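Local atomic coordinates of aspartate aminotransferase (Leishmania major, PDB entry 4H51), a protein that probably catalyses the pyridoxal 5'-phosphate-dependent exchange of an amino group between L-aspartate and 2-oxoglutarate, acting as a homodimer. Residues 120-125 and 258-263; 115-120 and 271-276; 192-197 and 225-230. All coordinates share one frame; numbering follows the deposited sequence.

All three contacts belong to one mixed sheet and the helix laid on it. Contact 1 seats helix 117-129 on strand 258-262, and contact 2 pairs the strand before that helix with strand 274-280. Their centres are about 8 Å apart and they share Gly120; Gln261 OE1 and Thr276 OG1, 2.7 Å apart, probably form a hydrogen bond between them. Contact 3 continues the sheet from contact 1, centres about 10 Å apart, with Ala260 O 2.7 Å from Ser230 N. Contacts 2 and 3 do not touch, their centres lying about 17 Å apart. Contact 2 binds the phosphate of the pyridoxal phosphate linked to Lys265, a phosphate that Ser262 OG of contact 1 also hydrogen-bonds.

Contact 1: residues 120-125 and 258-263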
ATOM      1  N   GLY B 120      -2.382   1.995   6.673  1.00  9.37           N
ATOM      2  CA  GLY B 120      -3.171   2.153   5.448  1.00  9.49           C
ATOM      3  C   GLY B 120      -4.628   2.430   5.755  1.00  9.48           C
ATOM      4  O   GLY B 120      -5.295   3.239   5.081  1.00  9.86           O
ATOM      5  N   ALA B 121      -5.171   1.732   6.754  1.00  8.72           N
ATOM      6  CA  ALA B 121      -6.568   1.943   7.132  1.00  8.78           C
ATOM      7  C   ALA B 121      -6.815   3.316   7.759  1.00  8.97           C
ATOM      8  O   ALA B 121      -7.874   3.923   7.529  1.00  9.37           O
ATOM      9  CB  ALA B 121      -7.018   0.798   8.088  1.00  8.32           C
ATOM     10  N   VAL B 122      -5.858   3.801   8.556  1.00  8.71           N
ATOM     11  CA  VAL B 122      -6.003   5.133   9.174  1.00  8.89           C
ATOM     12  C   VAL B 122      -5.953   6.169   8.056  1.00  9.21           C
ATOM     13  O   VAL B 122      -6.801   7.030   8.016  1.00  9.00           O
ATOM     14  CB  VAL B 122      -4.966   5.428  10.258  1.00  8.87           C
ATOM     15  CG1 VAL B 122      -5.059   6.904  10.756  1.00  9.27           C
ATOM     16  CG2 VAL B 122      -5.172   4.455  11.414  1.00  8.80           C
ATOM     17  N   SER B 123      -4.976   6.058   7.141  1.00  9.16           N
ATOM     18  CA  SER B 123      -4.891   6.995   6.034  0.60  9.34           C
ATOM     19  C   SER B 123      -6.136   6.975   5.163  1.00  9.77           C
ATOM     20  O   SER B 123      -6.712   8.042   4.827  1.00  9.33           O
ATOM     21  CB  SER B 123      -3.652   6.676   5.187  0.60  9.47           C
ATOM     22  OG  SER B 123      -3.541   7.566   4.109  0.60  9.66           O
ATOM     23  N   LEU B 124      -6.545   5.761   4.751  1.00  9.70           N
ATOM     24  CA  LEU B 124      -7.737   5.619   3.920  1.00 10.22           C
ATOM     25  C   LEU B 124      -9.012   6.165   4.616  1.00 10.17           C
ATOM     26  O   LEU B 124      -9.850   6.815   3.973  1.00 10.23           O
ATOM     27  CB  LEU B 124      -7.970   4.163   3.488  1.00 10.06           C
ATOM     28  CG  LEU B 124      -9.166   3.897   2.572  1.00 10.43           C
ATOM     29  CD1 LEU B 124      -9.045   4.638   1.254  1.00 11.16           C
ATOM     30  CD2 LEU B 124      -9.278   2.409   2.197  1.00 10.13           C
ATOM     31  N   GLY B 125      -9.179   5.832   5.881  1.00 10.35           N
ATOM     32  CA  GLY B 125     -10.309   6.308   6.674  1.00 10.82           C
ATOM     33  C   GLY B 125     -10.286   7.824   6.782  1.00 11.09           C
ATOM     34  O   GLY B 125     -11.312   8.472   6.639  1.00 12.64           O
ATOM     35  N   LEU B 258     -16.244   3.888  12.543  1.00 10.81           N
ATOM     36  CA  LEU B 258     -15.237   3.666  11.558  1.00 10.16           C
ATOM     37  C   LEU B 258     -14.048   3.056  12.329  1.00  9.87           C
ATOM     38  O   LEU B 258     -13.680   3.552  13.416  1.00  9.95           O
ATOM     39  CB  LEU B 258     -14.812   4.968  10.906  1.00 10.03           C
ATOM     40  CG  LEU B 258     -13.899   4.926   9.663  1.00  9.78           C
ATOM     41  CD1 LEU B 258     -14.601   4.223   8.525  1.00  9.65           C
ATOM     42  CD2 LEU B 258     -13.439   6.336   9.217  1.00  9.74           C
ATOM     43  N   LEU B 259     -13.484   1.991  11.785  1.00  9.74           N
ATOM     44  CA  LEU B 259     -12.417   1.230  12.478  1.00  9.81           C
ATOM     45  C   LEU B 259     -11.286   0.792  11.528  1.00  9.49           C
ATOM     46  O   LEU B 259     -11.530   0.230  10.455  1.00  9.17           O
ATOM     47  CB  LEU B 259     -13.002   0.040  13.282  1.00 10.61           C
ATOM     48  CG  LEU B 259     -12.076  -0.680  14.296  1.00 10.47           C
ATOM     49  CD1 LEU B 259     -12.820  -1.112  15.564  1.00 11.60           C
ATOM     50  CD2 LEU B 259     -11.446  -1.851  13.572  1.00 10.90           C
ATOM     51  N   ALA B 260     -10.043   1.078  11.973  1.00  9.58           N
ATOM     52  CA  ALA B 260      -8.776   0.725  11.329  1.00  9.18           C
ATOM     53  C   ALA B 260      -8.152  -0.433  12.074  1.00  9.63           C
ATOM     54  O   ALA B 260      -7.803  -0.309  13.259  1.00 10.01           O
ATOM     55  CB  ALA B 260      -7.806   1.911  11.364  1.00  8.57           C
ATOM     56  N   GLN B 261      -8.010  -1.564  11.412  1.00  9.39           N
ATOM     57  CA  GLN B 261      -7.536  -2.791  12.046  1.00 10.13           C
ATOM     58  C   GLN B 261      -6.198  -3.225  11.475  1.00  9.67           C
ATOM     59  O   GLN B 261      -5.994  -3.182  10.258  1.00  8.92           O
ATOM     60  CB  GLN B 261      -8.591  -3.859  11.790  1.00 11.62           C
ATOM     61  CG  GLN B 261      -8.287  -5.246  12.244  1.00 12.86           C
ATOM     62  CD  GLN B 261      -9.402  -6.196  11.871  1.00 14.89           C
ATOM     63  OE1 GLN B 261      -9.722  -6.336  10.679  1.00 15.16           O
ATOM     64  NE2 GLN B 261      -9.956  -6.912  12.877  1.00 14.92           N
ATOM     65  N   SER B 262      -5.314  -3.704  12.358  1.00  9.38           N
ATOM     66  CA  SER B 262      -4.019  -4.224  11.965  1.00  9.25           C
ATOM     67  C   SER B 262      -3.840  -5.672  12.394  1.00  9.39           C
ATOM     68  O   SER B 262      -4.297  -6.040  13.449  1.00  9.27           O
ATOM     69  CB  SER B 262      -2.916  -3.460  12.665  1.00  9.20           C
ATOM     70  OG  SER B 262      -1.639  -3.982  12.298  1.00  9.28           O
ATOM     71  N   PHE B 263      -3.164  -6.465  11.578  1.00  9.26           N
ATOM     72  CA  PHE B 263      -2.704  -7.770  12.010  1.00  9.54           C
ATOM     73  C   PHE B 263      -1.174  -7.844  12.182  1.00  9.66           C
ATOM     74  O   PHE B 263      -0.617  -8.952  12.332  1.00  9.96           O
ATOM     75  CB  PHE B 263      -3.174  -8.850  11.017  1.00  9.71           C
ATOM     76  CG  PHE B 263      -4.646  -9.110  11.094  1.00 10.35           C
ATOM     77  CD1 PHE B 263      -5.151 -10.068  11.976  1.00 10.85           C
ATOM     78  CD2 PHE B 263      -5.551  -8.317  10.368  1.00 10.34           C
ATOM     79  CE1 PHE B 263      -6.524 -10.268  12.093  1.00 10.86           C
ATOM     80  CE2 PHE B 263      -6.930  -8.492  10.496  1.00 10.30           C
ATOM     81  CZ  PHE B 263      -7.425  -9.480  11.341  1.00 10.74           C
TER
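Ala260 and Ala121 meet methyl to methyl, with their CB atoms 3.5 Å apart, and this pair accounts for half of the 188 Å² buried between segment 258-263 and helix turn 120-125. Ala260 CB points toward the helix while Ala121 CB points toward the strand, also lying 3.7 Å from Ala260 CA. Val122 closes on the same methyl from beside: its CG1 branch stands opposite the backbone N (chi1 173°), which leaves CG2 as the branch that reaches Ala260 CB at 3.7 Å. One strand methyl is thus shared by two consecutive helix residues. One helical turn after Ala121, at Gly125, the longer side chain of Leu258 reaches the helix. Its CG also lies trans to the main-chain N (chi1 -170°), and CD2 touches the backbone of Gly125, 4.0 Å from Gly125 O. With no side chain at Gly125, the leucine methyl rests directly on the helix main chain. Polar bonds across the contact are absent; the nearby Ala121 O is instead taken up within the helix by Gly125 N at 2.8 Å. The small residues let the axes of the two short segments approach to 7.3 Å, less than the roughly 10 Å usual for a helix on a sheet, and the helix runs nearly antiparallel to the strand, at 157°. Around this centre the packing spreads over neighbouring strands: Val122 also touches Asp229, Leu258 lies on Phe227 and Leu277, and Leu124 reaches Val113. The arrangement is that of a helix covering one side of the central sheet in the large domain of class I aminotransferases, the fold type I of pyridoxal-phosphate enzymes, with the start of the helix directed to the cofactor phosphate.

Contact 2: residues 115-120 and 271-276; sequences TLSGTG and SERAGT
Ser117 CB lies over one face of the Arg273 guanidinium, 3.2 Å above its plane and displaced toward the rim, where NH1 is its nearest atom at 3.4 Å. At the edge of the group, near its plane, stands Thr119 OG1, 4.0 Å from NH2. The arginine bends at chi2 and chi3 to bring the group back over Ser117. Its nitrogens are engaged beyond the segments: NH1 by the cofactor phosphate and Tyr270 O, NE and NH2 by Cys304 O and Tyr302 O of the second subunit. Ser117 OG, which is also hydrogen-bonded to Ser264 OG, and Gly118 N bind the phosphate too, as does Thr119 OG1, which has Thr303 of the second subunit as another partner. In the strand pairing, Thr115 N donates a straight bond to Gly275 O (2.9 Å, 168°), while the reverse bond, Gly275 N to Thr115 O, is weak; Leu116 is the centre of an inverse gamma turn. Thr115 OG1, wedged between N and C (chi1 59°), braces that turn by donating to Ser117 O at 2.8 Å. Ala274 N donates a hydrogen bond to a water 2.7 Å away, which in turn donates to Ser117 OG. Strand, tight turn and helix start, closed by an arginine, form the phosphate-binding cup of fold type I pyridoxal-phosphate enzymes.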
ATOM      1  N   THR B 115      -6.895  -3.151   3.558  1.00  9.46           N
ATOM      2  CA  THR B 115      -6.014  -1.992   3.519  1.00  9.53           C
ATOM      3  C   THR B 115      -4.559  -2.402   3.688  1.00  9.73           C
ATOM      4  O   THR B 115      -4.263  -3.532   4.045  1.00  9.80           O
ATOM      5  CB  THR B 115      -6.352  -1.018   4.667  1.00  9.29           C
ATOM      6  OG1 THR B 115      -6.191  -1.724   5.935  1.00  9.31           O
ATOM      7  CG2 THR B 115      -7.803  -0.465   4.509  1.00  9.48           C
ATOM      8  N   LEU B 116      -3.647  -1.444   3.475  1.00 10.30           N
ATOM      9  CA  LEU B 116      -2.232  -1.671   3.758  0.60 10.37           C
ATOM     10  C   LEU B 116      -1.991  -1.596   5.272  1.00 10.26           C
ATOM     11  O   LEU B 116      -1.434  -0.634   5.791  1.00 10.69           O
ATOM     12  CB  LEU B 116      -1.344  -0.690   2.986  0.60 10.40           C
ATOM     13  CG  LEU B 116      -0.903  -1.165   1.590  0.60 10.90           C
ATOM     14  CD1 LEU B 116       0.071  -2.335   1.717  0.60 10.43           C
ATOM     15  CD2 LEU B 116      -2.074  -1.521   0.656  0.60 10.69           C
ATOM     16  N   SER B 117      -2.419  -2.635   5.972  1.00 10.27           N
ATOM     17  CA  SER B 117      -2.299  -2.735   7.410  1.00 10.39           C
ATOM     18  C   SER B 117      -3.078  -1.608   8.106  1.00 10.72           C
ATOM     19  O   SER B 117      -3.939  -0.949   7.478  1.00 10.80           O
ATOM     20  CB  SER B 117      -0.817  -2.788   7.816  1.00 11.11           C
ATOM     21  OG  SER B 117      -0.655  -3.810   8.798  1.00 11.49           O
ATOM     22  N   GLY B 118      -2.759  -1.358   9.361  1.00 10.31           N
ATOM     23  CA  GLY B 118      -3.458  -0.345  10.136  1.00 10.57           C
ATOM     24  C   GLY B 118      -3.123   1.053   9.707  1.00 10.12           C
ATOM     25  O   GLY B 118      -3.961   1.928   9.753  1.00 10.97           O
ATOM     26  N   THR B 119      -1.879   1.293   9.308  1.00  9.95           N
ATOM     27  CA  THR B 119      -1.509   2.620   8.857  1.00  9.62           C
ATOM     28  C   THR B 119      -2.346   2.926   7.622  1.00  9.60           C
ATOM     29  O   THR B 119      -2.933   3.988   7.531  1.00  9.30           O
ATOM     30  CB  THR B 119      -0.012   2.777   8.500  1.00  9.94           C
ATOM     31  OG1 THR B 119       0.844   2.379   9.592  1.00  9.75           O
ATOM     32  CG2 THR B 119       0.286   4.224   8.042  1.00  9.59           C
ATOM     33  N   GLY B 120      -2.382   1.995   6.673  1.00  9.37           N
ATOM     34  CA  GLY B 120      -3.171   2.153   5.448  1.00  9.49           C
ATOM     35  C   GLY B 120      -4.628   2.430   5.755  1.00  9.48           C
ATOM     36  O   GLY B 120      -5.295   3.239   5.081  1.00  9.86           O
ATOM     37  N   SER B 271       5.602  -7.292   8.271  1.00  9.73           N
ATOM     38  CA  SER B 271       6.105  -7.043   6.929  1.00 10.24           C
ATOM     39  C   SER B 271       5.100  -7.293   5.817  1.00 10.29           C
ATOM     40  O   SER B 271       5.376  -6.950   4.689  1.00 10.50           O
ATOM     41  CB  SER B 271       7.352  -7.878   6.644  1.00 10.49           C
ATOM     42  OG  SER B 271       6.989  -9.241   6.686  1.00 10.23           O
ATOM     43  N   GLU B 272       3.970  -7.914   6.091  1.00 10.74           N
ATOM     44  CA  GLU B 272       3.026  -8.249   5.018  1.00 11.69           C
ATOM     45  C   GLU B 272       1.820  -7.292   4.898  1.00 11.44           C
ATOM     46  O   GLU B 272       1.053  -7.364   3.921  1.00 11.97           O
ATOM     47  CB  GLU B 272       2.555  -9.683   5.168  1.00 13.40           C
ATOM     48  CG  GLU B 272       3.706 -10.705   5.126  1.00 15.53           C
ATOM     49  CD  GLU B 272       4.728 -10.448   4.015  1.00 17.43           C
ATOM     50  OE1 GLU B 272       4.369 -10.198   2.810  1.00 20.90           O
ATOM     51  OE2 GLU B 272       5.936 -10.469   4.334  1.00 19.35           O
ATOM     52  N   ARG B 273       1.673  -6.397   5.864  1.00 11.02           N
ATOM     53  CA  ARG B 273       0.795  -5.252   5.753  1.00 10.66           C
ATOM     54  C   ARG B 273      -0.669  -5.649   5.545  1.00 11.11           C
ATOM     55  O   ARG B 273      -1.305  -5.232   4.571  1.00 12.10           O
ATOM     56  CB  ARG B 273       1.239  -4.312   4.629  1.00 10.81           C
ATOM     57  CG  ARG B 273       2.757  -4.157   4.414  1.00 10.52           C
ATOM     58  CD  ARG B 273       3.526  -3.681   5.616  1.00 10.27           C
ATOM     59  NE  ARG B 273       3.085  -2.351   6.085  1.00 10.12           N
ATOM     60  CZ  ARG B 273       2.655  -2.046   7.298  1.00  9.59           C
ATOM     61  NH1 ARG B 273       2.593  -2.986   8.253  1.00  9.92           N
ATOM     62  NH2 ARG B 273       2.245  -0.803   7.552  1.00  9.45           N
ATOM     63  N   ALA B 274      -1.210  -6.404   6.491  1.00 11.14           N
ATOM     64  CA  ALA B 274      -2.598  -6.914   6.390  1.00 10.75           C
ATOM     65  C   ALA B 274      -3.472  -6.156   7.379  1.00 10.72           C
ATOM     66  O   ALA B 274      -3.248  -6.211   8.601  1.00 10.57           O
ATOM     67  CB  ALA B 274      -2.655  -8.412   6.677  1.00 10.95           C
ATOM     68  N   GLY B 275      -4.479  -5.475   6.853  1.00 10.07           N
ATOM     69  CA  GLY B 275      -5.384  -4.660   7.676  1.00  9.86           C
ATOM     70  C   GLY B 275      -6.746  -4.539   7.026  1.00  9.52           C
ATOM     71  O   GLY B 275      -6.933  -4.940   5.872  1.00  8.79           O
ATOM     72  N   THR B 276      -7.694  -3.948   7.755  1.00  9.23           N
ATOM     73  CA  THR B 276      -8.947  -3.551   7.167  1.00  9.22           C
ATOM     74  C   THR B 276      -9.402  -2.178   7.635  1.00  9.16           C
ATOM     75  O   THR B 276      -9.034  -1.688   8.715  1.00  8.73           O
ATOM     76  CB  THR B 276     -10.119  -4.528   7.483  1.00  9.67           C
ATOM     77  OG1 THR B 276     -10.490  -4.451   8.871  1.00  9.79           O
ATOM     78  CG2 THR B 276      -9.766  -6.010   7.120  1.00  9.97           C
TER
HETATM   79  O   HOH W   1      -3.115  -5.536   2.415  1.00  9.41           O
HETATM   80  O   HOH W   2       0.143  -6.769   8.775  1.00 12.18           O

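Contact 3: residues 192-197 and 225-230; sequences VFILHQ and QVFFDS
Leu195 and Phe228 form the apolar centre of this parallel strand pair, the two strands of a beta-alpha-beta crossover whose connecting helix is 209-221. Leu195 CB lies 3.8 Å from Phe228 CD1. With CG trans to the carbonyl carbon (chi1 -54°), the end of the leucine is carried to Val226: the two side chains cross at about a right angle, Leu195 CD1 3.8 Å from Val226 CG1. That valine methyl in turn covers one face of the Phe228 ring, 3.7 Å above the plane and off toward the rim. Phe250 of helix 245-252 meets the same ring edge-to-face, closing this side of the sheet. The other side carries Ile194 and Phe227, which run side by side and touch through Ile194 CG1 and Phe227 CD2 at 4.0 Å; Leu129 of helix 117-129 packs on Phe227. Between the two layers five backbone bonds alternate from strand to strand, beginning with Phe193 N to Gln225 O at 2.8 Å and ending with Gln197 N to Asp229 O. Several CA-H...O contacts add to this ladder, among them Ile194 CA to Phe227 O. Toward the polar end, His196 and Asp229 stand on the Ile194 side and turn to other partners, Thr146 and His150. Gln197 CG, set anti to the backbone N (chi1 -153°), makes an off-centre CH-pi contact with Phe228, 4.3 Å from the ring centroid and 29° off its normal. The bend at chi2 then turns the amide to Asp243 O and Ala247 N, and NE2 also donates to a water 2.7 Å away that is hydrogen-bonded to Ser230 OG.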
ATOM      1  N   VAL B 192     -14.577  14.849  14.544  1.00 11.84           N
ATOM      2  CA  VAL B 192     -14.031  13.509  14.413  1.00 11.04           C
ATOM      3  C   VAL B 192     -13.073  13.198  15.557  1.00 10.72           C
ATOM      4  O   VAL B 192     -12.207  14.028  15.855  1.00 11.06           O
ATOM      5  CB  VAL B 192     -13.286  13.347  13.100  1.00 10.56           C
ATOM      6  CG1 VAL B 192     -12.836  11.879  12.958  1.00  9.92           C
ATOM      7  CG2 VAL B 192     -14.179  13.719  11.928  1.00 10.53           C
ATOM      8  N   PHE B 193     -13.230  12.042  16.210  1.00 10.26           N
ATOM      9  CA  PHE B 193     -12.327  11.625  17.279  1.00 10.10           C
ATOM     10  C   PHE B 193     -11.675  10.313  16.918  1.00 10.13           C
ATOM     11  O   PHE B 193     -12.378   9.303  16.712  1.00 10.08           O
ATOM     12  CB  PHE B 193     -13.059  11.455  18.593  1.00 10.37           C
ATOM     13  CG  PHE B 193     -13.333  12.746  19.285  1.00 10.44           C
ATOM     14  CD1 PHE B 193     -14.321  13.603  18.806  1.00 10.62           C
ATOM     15  CD2 PHE B 193     -12.548  13.157  20.335  1.00 10.35           C
ATOM     16  CE1 PHE B 193     -14.551  14.813  19.423  1.00 11.04           C
ATOM     17  CE2 PHE B 193     -12.776  14.363  20.937  1.00 10.80           C
ATOM     18  CZ  PHE B 193     -13.769  15.213  20.454  1.00 11.16           C
ATOM     19  N   ILE B 194     -10.340  10.322  16.877  1.00  9.93           N
ATOM     20  CA  ILE B 194      -9.550   9.080  16.761  1.00  9.54           C
ATOM     21  C   ILE B 194      -9.273   8.553  18.168  1.00  9.20           C
ATOM     22  O   ILE B 194      -8.556   9.173  18.940  1.00  9.32           O
ATOM     23  CB  ILE B 194      -8.285   9.302  15.950  1.00  9.28           C
ATOM     24  CG1 ILE B 194      -8.653   9.753  14.530  1.00  9.87           C
ATOM     25  CG2 ILE B 194      -7.408   8.037  15.931  1.00  9.50           C
ATOM     26  CD1 ILE B 194      -7.467   9.914  13.595  1.00 10.05           C
ATOM     27  N   LEU B 195      -9.861   7.386  18.454  1.00  9.09           N
ATOM     28  CA  LEU B 195      -9.738   6.647  19.706  1.00  8.82           C
ATOM     29  C   LEU B 195      -8.966   5.350  19.560  1.00  8.70           C
ATOM     30  O   LEU B 195      -9.189   4.600  18.645  1.00  8.36           O
ATOM     31  CB  LEU B 195     -11.120   6.335  20.215  1.00  9.03           C
ATOM     32  CG  LEU B 195     -12.065   7.556  20.361  1.00  9.36           C
ATOM     33  CD1 LEU B 195     -13.401   7.019  20.809  1.00  9.46           C
ATOM     34  CD2 LEU B 195     -11.495   8.605  21.371  1.00  9.60           C
ATOM     35  N   HIS B 196      -8.054   5.068  20.498  1.00  9.08           N
ATOM     36  CA  HIS B 196      -7.373   3.795  20.523  1.00  9.21           C
ATOM     37  C   HIS B 196      -8.291   2.801  21.147  1.00  9.79           C
ATOM     38  O   HIS B 196      -8.698   2.978  22.320  1.00  9.75           O
ATOM     39  CB  HIS B 196      -6.096   3.874  21.363  1.00  9.26           C
ATOM     40  CG  HIS B 196      -5.074   4.883  20.864  1.00  9.19           C
ATOM     41  ND1 HIS B 196      -3.813   4.529  20.510  1.00  9.38           N
ATOM     42  CD2 HIS B 196      -5.166   6.238  20.649  1.00  9.45           C
ATOM     43  CE1 HIS B 196      -3.132   5.639  20.138  1.00  9.60           C
ATOM     44  NE2 HIS B 196      -3.956   6.677  20.203  1.00  9.12           N
ATOM     45  N   GLN B 197      -8.574   1.734  20.386  1.00 10.12           N
ATOM     46  CA  GLN B 197      -9.557   0.734  20.757  1.00 10.97           C
ATOM     47  C   GLN B 197      -9.151  -0.026  22.031  1.00 11.37           C
ATOM     48  O   GLN B 197      -9.992  -0.270  22.900  1.00 12.09           O
ATOM     49  CB  GLN B 197      -9.808  -0.208  19.565  1.00 11.03           C
ATOM     50  CG  GLN B 197     -11.174  -0.853  19.548  1.00 11.92           C
ATOM     51  CD  GLN B 197     -11.327  -2.020  20.513  1.00 12.49           C
ATOM     52  OE1 GLN B 197     -12.396  -2.240  21.068  1.00 12.98           O
ATOM     53  NE2 GLN B 197     -10.302  -2.801  20.640  1.00 12.22           N
ATOM     54  N   GLN B 225     -18.202  11.882  15.065  1.00 12.44           N
ATOM     55  CA  GLN B 225     -17.738  10.668  14.379  1.00 11.47           C
ATOM     56  C   GLN B 225     -16.654  10.002  15.191  1.00 10.88           C
ATOM     57  O   GLN B 225     -15.604  10.627  15.523  1.00 10.08           O
ATOM     58  CB  GLN B 225     -17.176  10.991  13.002  1.00 11.90           C
ATOM     59  CG  GLN B 225     -16.610   9.782  12.246  1.00 11.41           C
ATOM     60  CD  GLN B 225     -17.678   8.808  11.794  1.00 11.90           C
ATOM     61  OE1 GLN B 225     -18.706   9.209  11.205  1.00 13.18           O
ATOM     62  NE2 GLN B 225     -17.477   7.509  12.094  1.00 11.89           N
ATOM     63  N   VAL B 226     -16.861   8.723  15.463  1.00 10.27           N
ATOM     64  CA  VAL B 226     -15.800   7.899  16.106  1.00  9.99           C
ATOM     65  C   VAL B 226     -14.990   7.136  15.056  1.00  9.61           C
ATOM     66  O   VAL B 226     -15.544   6.401  14.228  1.00  9.91           O
ATOM     67  CB  VAL B 226     -16.402   6.919  17.143  1.00  9.68           C
ATOM     68  CG1 VAL B 226     -15.364   5.960  17.679  1.00  9.42           C
ATOM     69  CG2 VAL B 226     -17.072   7.673  18.313  1.00 10.02           C
ATOM     70  N   PHE B 227     -13.674   7.245  15.151  1.00  9.86           N
ATOM     71  CA  PHE B 227     -12.715   6.473  14.344  1.00  9.72           C
ATOM     72  C   PHE B 227     -11.782   5.710  15.290  1.00  9.69           C
ATOM     73  O   PHE B 227     -10.886   6.276  15.880  1.00  9.60           O
ATOM     74  CB  PHE B 227     -11.926   7.424  13.437  1.00  9.94           C
ATOM     75  CG  PHE B 227     -11.093   6.774  12.367  1.00  9.89           C
ATOM     76  CD1 PHE B 227     -11.114   5.436  12.129  1.00  9.94           C
ATOM     77  CD2 PHE B 227     -10.298   7.582  11.549  1.00 10.39           C
ATOM     78  CE1 PHE B 227     -10.370   4.852  11.115  1.00 10.17           C
ATOM     79  CE2 PHE B 227      -9.554   7.034  10.528  1.00 10.15           C
ATOM     80  CZ  PHE B 227      -9.584   5.658  10.298  1.00 10.17           C
ATOM     81  N   PHE B 228     -12.008   4.414  15.436  1.00  9.51           N
ATOM     82  CA  PHE B 228     -11.171   3.553  16.261  1.00  9.51           C
ATOM     83  C   PHE B 228      -9.930   3.130  15.504  1.00  9.68           C
ATOM     84  O   PHE B 228      -9.991   2.717  14.344  1.00  9.81           O
ATOM     85  CB  PHE B 228     -11.928   2.297  16.729  1.00  9.60           C
ATOM     86  CG  PHE B 228     -12.785   2.499  17.948  1.00  9.64           C
ATOM     87  CD1 PHE B 228     -12.200   2.799  19.179  1.00  9.73           C
ATOM     88  CD2 PHE B 228     -14.167   2.312  17.901  1.00  9.90           C
ATOM     89  CE1 PHE B 228     -12.994   2.942  20.311  1.00  9.81           C
ATOM     90  CE2 PHE B 228     -14.949   2.469  19.006  1.00 10.39           C
ATOM     91  CZ  PHE B 228     -14.352   2.823  20.227  1.00 10.36           C
ATOM     92  N   ASP B 229      -8.790   3.235  16.169  1.00  9.93           N
ATOM     93  CA  ASP B 229      -7.542   2.694  15.678  1.00 10.13           C
ATOM     94  C   ASP B 229      -7.341   1.436  16.520  1.00 10.43           C
ATOM     95  O   ASP B 229      -7.170   1.530  17.754  1.00 11.06           O
ATOM     96  CB  ASP B 229      -6.396   3.687  15.898  1.00 10.35           C
ATOM     97  CG  ASP B 229      -5.085   3.243  15.269  1.00 10.93           C
ATOM     98  OD1 ASP B 229      -4.951   2.017  15.012  1.00 12.95           O
ATOM     99  OD2 ASP B 229      -4.184   4.103  15.051  1.00  9.95           O
ATOM    100  N   SER B 230      -7.449   0.270  15.889  1.00 10.33           N
ATOM    101  CA  SER B 230      -7.376  -1.016  16.573  1.00 10.80           C
ATOM    102  C   SER B 230      -6.171  -1.836  16.111  1.00 11.01           C
ATOM    103  O   SER B 230      -6.274  -2.695  15.240  1.00 11.12           O
ATOM    104  CB  SER B 230      -8.707  -1.770  16.354  1.00 11.19           C
ATOM    105  OG  SER B 230      -8.673  -3.004  17.005  1.00 12.34           O
TER
HETATM  106  O   HOH W   3      -7.944  -3.314  19.325  1.00 20.26           O